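PDB 3NO3: glycerophosphodiester phosphodiesterase from Parabacteroides distasonis, which belongs to the glycerophosphoryl diester phosphodiesterase family, has a TIM-barrel fold and carries a bound magnesium ion. Local coordinates for residues D41-Y53 with R112-V124. Numbering follows the deposited sequence.
With MG (magnesium ion), chain B.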
loop_
_atom_site.group_PDB
_atom_site.type_symbol
_atom_site.label_atom_id
_atom_site.label_comp_id
_atom_site.label_asym_id
_atom_site.label_seq_id
_atom_site.Cartn_x
_atom_site.Cartn_y
_atom_site.Cartn_z
ATOM N N ASP A 41 -1.257 -6.164 0.398
ATOM C CA ASP A 41 -1.370 -6.567 -0.985
ATOM C C ASP A 41 -2.589 -7.454 -1.212
ATOM O O ASP A 41 -2.831 -8.390 -0.453
ATOM C CB ASP A 41 -0.116 -7.310 -1.390
ATOM C CG ASP A 41 1.116 -6.531 -1.087
ATOM O OD1 ASP A 41 1.262 -5.437 -1.673
ATOM O OD2 ASP A 41 1.985 -6.981 -0.306
ATOM N N VAL A 42 -3.353 -7.160 -2.255
ATOM C CA VAL A 42 -4.654 -7.814 -2.477
ATOM C C VAL A 42 -4.720 -8.499 -3.856
ATOM O O VAL A 42 -4.353 -7.894 -4.856
ATOM C CB VAL A 42 -5.775 -6.815 -2.319
ATOM C CG1 VAL A 42 -7.191 -7.517 -2.520
ATOM C CG2 VAL A 42 -5.672 -6.099 -0.938
ATOM N N HIS A 43 -5.182 -9.762 -3.874
ATOM C CA HIS A 43 -5.499 -10.516 -5.096
ATOM C C HIS A 43 -6.981 -10.935 -5.095
ATOM O O HIS A 43 -7.566 -11.171 -4.036
ATOM C CB HIS A 43 -4.760 -11.833 -5.141
ATOM C CG HIS A 43 -3.278 -11.745 -5.100
ATOM N ND1 HIS A 43 -2.505 -11.859 -6.230
ATOM C CD2 HIS A 43 -2.418 -11.682 -4.054
ATOM C CE1 HIS A 43 -1.230 -11.802 -5.888
ATOM N NE2 HIS A 43 -1.149 -11.681 -4.575
ATOM N N LEU A 44 -7.513 -11.116 -6.286
ATOM C CA LEU A 44 -8.796 -11.702 -6.588
ATOM C C LEU A 44 -8.573 -13.180 -7.001
ATOM O O LEU A 44 -7.857 -13.478 -7.995
ATOM C CB LEU A 44 -9.503 -10.916 -7.715
ATOM C CG LEU A 44 -10.999 -11.180 -7.909
ATOM C CD1 LEU A 44 -11.849 -10.760 -6.657
ATOM C CD2 LEU A 44 -11.502 -10.477 -9.247
ATOM N N THR A 45 -9.198 -14.095 -6.255
ATOM C CA THR A 45 -9.171 -15.532 -6.564
ATOM C C THR A 45 -10.031 -15.796 -7.825
ATOM O O THR A 45 -10.771 -14.910 -8.269
ATOM C CB THR A 45 -9.667 -16.390 -5.392
ATOM O OG1 THR A 45 -11.085 -16.181 -5.205
ATOM C CG2 THR A 45 -8.856 -16.114 -4.058
ATOM N N ALA A 46 -9.891 -16.994 -8.398
ATOM C CA ALA A 46 -10.652 -17.433 -9.575
ATOM C C ALA A 46 -12.163 -17.235 -9.408
ATOM O O ALA A 46 -12.872 -16.822 -10.353
ATOM C CB ALA A 46 -10.347 -18.941 -9.887
ATOM N N ASP A 47 -12.626 -17.548 -8.194
ATOM C CA ASP A 47 -14.013 -17.378 -7.776
ATOM C C ASP A 47 -14.354 -16.039 -7.112
ATOM O O ASP A 47 -15.356 -15.940 -6.397
ATOM C CB ASP A 47 -14.486 -18.614 -6.939
ATOM C CG ASP A 47 -13.798 -18.766 -5.604
ATOM O OD1 ASP A 47 -12.640 -18.314 -5.409
ATOM O OD2 ASP A 47 -14.435 -19.372 -4.698
ATOM N N ASN A 48 -13.563 -15.005 -7.393
ATOM C CA ASN A 48 -13.854 -13.607 -7.053
ATOM C C ASN A 48 -13.906 -13.295 -5.541
ATOM O O ASN A 48 -14.642 -12.434 -5.119
ATOM C CB ASN A 48 -15.103 -13.077 -7.770
ATOM C CG ASN A 48 -14.960 -13.047 -9.285
ATOM O OD1 ASN A 48 -13.902 -13.308 -9.840
ATOM N ND2 ASN A 48 -16.047 -12.697 -9.959
ATOM N N VAL A 49 -13.066 -13.977 -4.764
ATOM C CA VAL A 49 -12.834 -13.665 -3.360
ATOM C C VAL A 49 -11.531 -12.868 -3.270
ATOM O O VAL A 49 -10.508 -13.223 -3.890
ATOM C CB VAL A 49 -12.781 -14.913 -2.485
ATOM C CG1 VAL A 49 -12.484 -14.546 -0.978
ATOM C CG2 VAL A 49 -14.076 -15.743 -2.607
ATOM N N LEU A 50 -11.580 -11.761 -2.549
ATOM C CA LEU A 50 -10.403 -10.929 -2.353
ATOM C C LEU A 50 -9.644 -11.446 -1.129
ATOM O O LEU A 50 -10.214 -11.584 -0.073
ATOM C CB LEU A 50 -10.818 -9.448 -2.187
ATOM C CG LEU A 50 -11.379 -8.800 -3.478
ATOM C CD1 LEU A 50 -12.152 -7.570 -3.117
ATOM C CD2 LEU A 50 -10.229 -8.457 -4.462
ATOM N N VAL A 51 -8.352 -11.678 -1.291
ATOM C CA VAL A 51 -7.476 -12.183 -0.209
ATOM C C VAL A 51 -6.238 -11.328 -0.150
ATOM O O VAL A 51 -5.926 -10.629 -1.125
ATOM C CB VAL A 51 -7.105 -13.665 -0.439
ATOM C CG1 VAL A 51 -8.381 -14.560 -0.444
ATOM C CG2 VAL A 51 -6.310 -13.853 -1.792
ATOM N N VAL A 52 -5.493 -11.452 0.955
ATOM C CA VAL A 52 -4.388 -10.583 1.272
ATOM C C VAL A 52 -3.100 -11.402 1.306
ATOM O O VAL A 52 -2.935 -12.297 2.165
ATOM C CB VAL A 52 -4.597 -9.859 2.602
ATOM C CG1 VAL A 52 -3.415 -8.913 2.896
ATOM C CG2 VAL A 52 -5.867 -9.048 2.545
ATOM N N TYR A 53 -2.215 -11.131 0.338
ATOM C CA TYR A 53 -0.923 -11.850 0.217
ATOM C C TYR A 53 -0.038 -11.168 -0.835
ATOM O O TYR A 53 -0.558 -10.645 -1.827
ATOM C CB TYR A 53 -1.153 -13.341 -0.166
ATOM C CG TYR A 53 0.035 -14.228 0.140
ATOM C CD1 TYR A 53 0.322 -14.613 1.448
ATOM C CD2 TYR A 53 0.895 -14.645 -0.867
ATOM C CE1 TYR A 53 1.401 -15.403 1.750
ATOM C CE2 TYR A 53 1.998 -15.477 -0.581
ATOM C CZ TYR A 53 2.243 -15.835 0.741
ATOM O OH TYR A 53 3.309 -16.614 1.042
ATOM N N ARG A 112 -9.757 -8.032 -16.307
ATOM C CA ARG A 112 -9.671 -8.651 -14.968
ATOM C C ARG A 112 -9.182 -7.688 -13.906
ATOM O O ARG A 112 -9.711 -7.690 -12.757
ATOM C CB ARG A 112 -8.832 -9.936 -14.997
ATOM C CG ARG A 112 -8.896 -10.792 -13.764
ATOM C CD ARG A 112 -10.320 -11.264 -13.435
ATOM N NE ARG A 112 -10.285 -12.272 -12.392
ATOM C CZ ARG A 112 -11.372 -12.773 -11.838
ATOM N NH1 ARG A 112 -12.585 -12.404 -12.264
ATOM N NH2 ARG A 112 -11.243 -13.686 -10.908
ATOM N N ASN A 113 -8.221 -6.836 -14.262
ATOM C CA ASN A 113 -7.823 -5.748 -13.373
ATOM C C ASN A 113 -8.968 -4.825 -13.039
ATOM O O ASN A 113 -9.101 -4.451 -11.856
ATOM C CB ASN A 113 -6.643 -4.963 -13.917
ATOM C CG ASN A 113 -5.344 -5.716 -13.734
ATOM O OD1 ASN A 113 -4.859 -5.784 -12.618
ATOM N ND2 ASN A 113 -4.801 -6.307 -14.803
ATOM N N ARG A 114 -9.812 -4.501 -14.029
ATOM C CA ARG A 114 -11.005 -3.685 -13.752
ATOM C C ARG A 114 -11.988 -4.340 -12.823
ATOM O O ARG A 114 -12.530 -3.686 -11.900
ATOM C CB ARG A 114 -11.725 -3.278 -15.021
ATOM C CG ARG A 114 -10.916 -2.270 -15.793
ATOM C CD ARG A 114 -11.730 -1.585 -16.918
ATOM N NE ARG A 114 -11.503 -2.260 -18.187
ATOM C CZ ARG A 114 -10.479 -2.054 -19.034
ATOM N NH1 ARG A 114 -9.497 -1.164 -18.793
ATOM N NH2 ARG A 114 -10.427 -2.777 -20.138
ATOM N N ASP A 115 -12.223 -5.630 -13.061
ATOM C CA ASP A 115 -13.075 -6.413 -12.173
ATOM C C ASP A 115 -12.546 -6.481 -10.731
ATOM O O ASP A 115 -13.324 -6.274 -9.808
ATOM C CB ASP A 115 -13.326 -7.802 -12.697
ATOM C CG ASP A 115 -14.151 -7.824 -13.990
ATOM O OD1 ASP A 115 -14.963 -6.937 -14.273
ATOM O OD2 ASP A 115 -13.943 -8.779 -14.737
ATOM N N ALA A 116 -11.243 -6.664 -10.552
ATOM C CA ALA A 116 -10.641 -6.727 -9.221
ATOM C C ALA A 116 -10.744 -5.363 -8.521
ATOM O O ALA A 116 -11.054 -5.285 -7.309
ATOM C CB ALA A 116 -9.183 -7.218 -9.311
ATOM N N ALA A 117 -10.568 -4.280 -9.290
ATOM C CA ALA A 117 -10.716 -2.940 -8.740
ATOM C C ALA A 117 -12.176 -2.610 -8.350
ATOM O O ALA A 117 -12.408 -2.078 -7.271
ATOM C CB ALA A 117 -10.152 -1.904 -9.685
ATOM N N ARG A 118 -13.122 -2.931 -9.211
ATOM C CA ARG A 118 -14.537 -2.772 -8.872
ATOM C C ARG A 118 -14.905 -3.536 -7.590
ATOM O O ARG A 118 -15.528 -2.968 -6.687
ATOM C CB ARG A 118 -15.428 -3.231 -10.031
ATOM C CG ARG A 118 -16.928 -2.939 -9.788
ATOM C CD ARG A 118 -17.898 -3.510 -10.808
ATOM N NE ARG A 118 -17.786 -4.971 -10.875
ATOM C CZ ARG A 118 -17.101 -5.665 -11.792
ATOM N NH1 ARG A 118 -16.425 -5.079 -12.806
ATOM N NH2 ARG A 118 -17.089 -6.995 -11.698
ATOM N N LEU A 119 -14.502 -4.810 -7.498
ATOM C CA LEU A 119 -14.864 -5.617 -6.329
ATOM C C LEU A 119 -14.175 -5.104 -5.061
ATOM O O LEU A 119 -14.721 -5.225 -3.956
ATOM C CB LEU A 119 -14.621 -7.106 -6.550
ATOM C CG LEU A 119 -15.521 -7.821 -7.565
ATOM C CD1 LEU A 119 -14.961 -9.232 -7.889
ATOM C CD2 LEU A 119 -16.931 -7.964 -7.124
ATOM N N SER A 120 -12.955 -4.574 -5.212
ATOM C CA SER A 120 -12.222 -3.961 -4.118
ATOM C C SER A 120 -12.961 -2.743 -3.576
ATOM O O SER A 120 -13.220 -2.655 -2.377
ATOM C CB SER A 120 -10.812 -3.528 -4.546
ATOM O OG SER A 120 -9.963 -4.631 -4.789
ATOM N N VAL A 121 -13.406 -1.873 -4.475
ATOM C CA VAL A 121 -14.152 -0.682 -4.085
ATOM C C VAL A 121 -15.483 -1.029 -3.402
ATOM O O VAL A 121 -15.790 -0.449 -2.368
ATOM C CB VAL A 121 -14.432 0.231 -5.325
ATOM C CG1 VAL A 121 -15.519 1.325 -5.009
ATOM C CG2 VAL A 121 -13.075 0.815 -5.801
ATOM N N GLN A 122 -16.168 -2.054 -3.898
ATOM C CA GLN A 122 -17.403 -2.553 -3.297
ATOM C C GLN A 122 -17.206 -3.101 -1.867
ATOM O O GLN A 122 -18.008 -2.809 -0.973
ATOM C CB GLN A 122 -18.056 -3.598 -4.217
ATOM C CG GLN A 122 -18.658 -2.936 -5.488
ATOM C CD GLN A 122 -19.192 -3.901 -6.490
ATOM O OE1 GLN A 122 -19.029 -5.113 -6.366
ATOM N NE2 GLN A 122 -19.860 -3.367 -7.512
HETATM N N MSE A 123 -16.146 -3.850 -1.658
HETATM C CA MSE A 123 -15.827 -4.376 -0.339
HETATM C C MSE A 123 -15.471 -3.259 0.644
HETATM O O MSE A 123 -16.001 -3.236 1.771
HETATM C CB MSE A 123 -14.694 -5.362 -0.414
HETATM C CG MSE A 123 -14.287 -5.997 0.958
HETATM SE SE MSE A 123 -15.689 -7.030 1.765
HETATM C CE MSE A 123 -15.539 -8.553 0.569
ATOM N N VAL A 124 -14.603 -2.336 0.215
ATOM C CA VAL A 124 -14.200 -1.179 1.033
ATOM C C VAL A 124 -15.422 -0.363 1.420
ATOM O O VAL A 124 -15.572 0.018 2.595
ATOM C CB VAL A 124 -13.098 -0.345 0.338
ATOM C CG1 VAL A 124 -12.826 0.985 1.092
ATOM C CG2 VAL A 124 -11.791 -1.195 0.277
HETATM MG MG MG B . 2.861 -4.110 -1.783
HETATM O O HOH W 1 3.692 -5.070 -0.043
HETATM O O HOH W 2 -8.356 -13.851 -10.606
HETATM O O HOH W 3 -15.879 -12.603 -12.834
HETATM O O HOH W 4 3.952 -5.583 -2.889
#
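Arg112 reaches from helix 110-126 to the turn that follows strand 37-44 and grips Asn48 end-on. Arg112 NH1 and NH2 both donate to the one oxygen, Asn48 OD1, with NH2 at 2.9 Å. Both bonds are bent, with N-H...O angles near 134°, as expected when two donors of one guanidinium share an acceptor. The amide and guanidinium planes stand 43° apart. A bend at chi2 (59°) turns the arginine chain toward the turn. One water accepts from Arg112 NH2 and donates to Leu44 O. A second takes a hydrogen from Asn48 ND2 and a weak one from Arg112 NH1, so both ends of the Asn48 amide have partners. Leu44 CD2 sits over the centre of one guanidinium face, 3.5 Å from Arg112 CZ.

Beside these polar groups, toward Leu119 and Met123, the contact is apolar. The other branch of Leu44, CD1, meets Leu119 CD1 at 3.7 Å, the two side chains crossing at about a right angle. Leu119 CD1 also touches Asn48 CB. Leu50 lies against the helix backbone, its CD1 3.6 Å from Leu119 O. Leu50 CD2 is 3.8 Å from Ser120 OG. Ser120 OG is buried and donates to Ala116 O at 2.8 Å. Ala116 O also accepts from Ser120 N, on the opposite face of its carbonyl plane.

The turn Thr45-Asn48 is type I. Thr45 OG1 donates to Asp47 OD1 and accepts from Val49 N at 3.0 Å. Tyr68 N also bonds Asp47 OD1. Farther back along strand 37-44, Asp41 OD1 binds magnesium at 2.1 Å, together with Glu39 and Glu103. The arrangement is a beta hairpin extending a TIM-barrel strand and packed on an outer helix, with the metal site at the strand's carboxyl-terminal part.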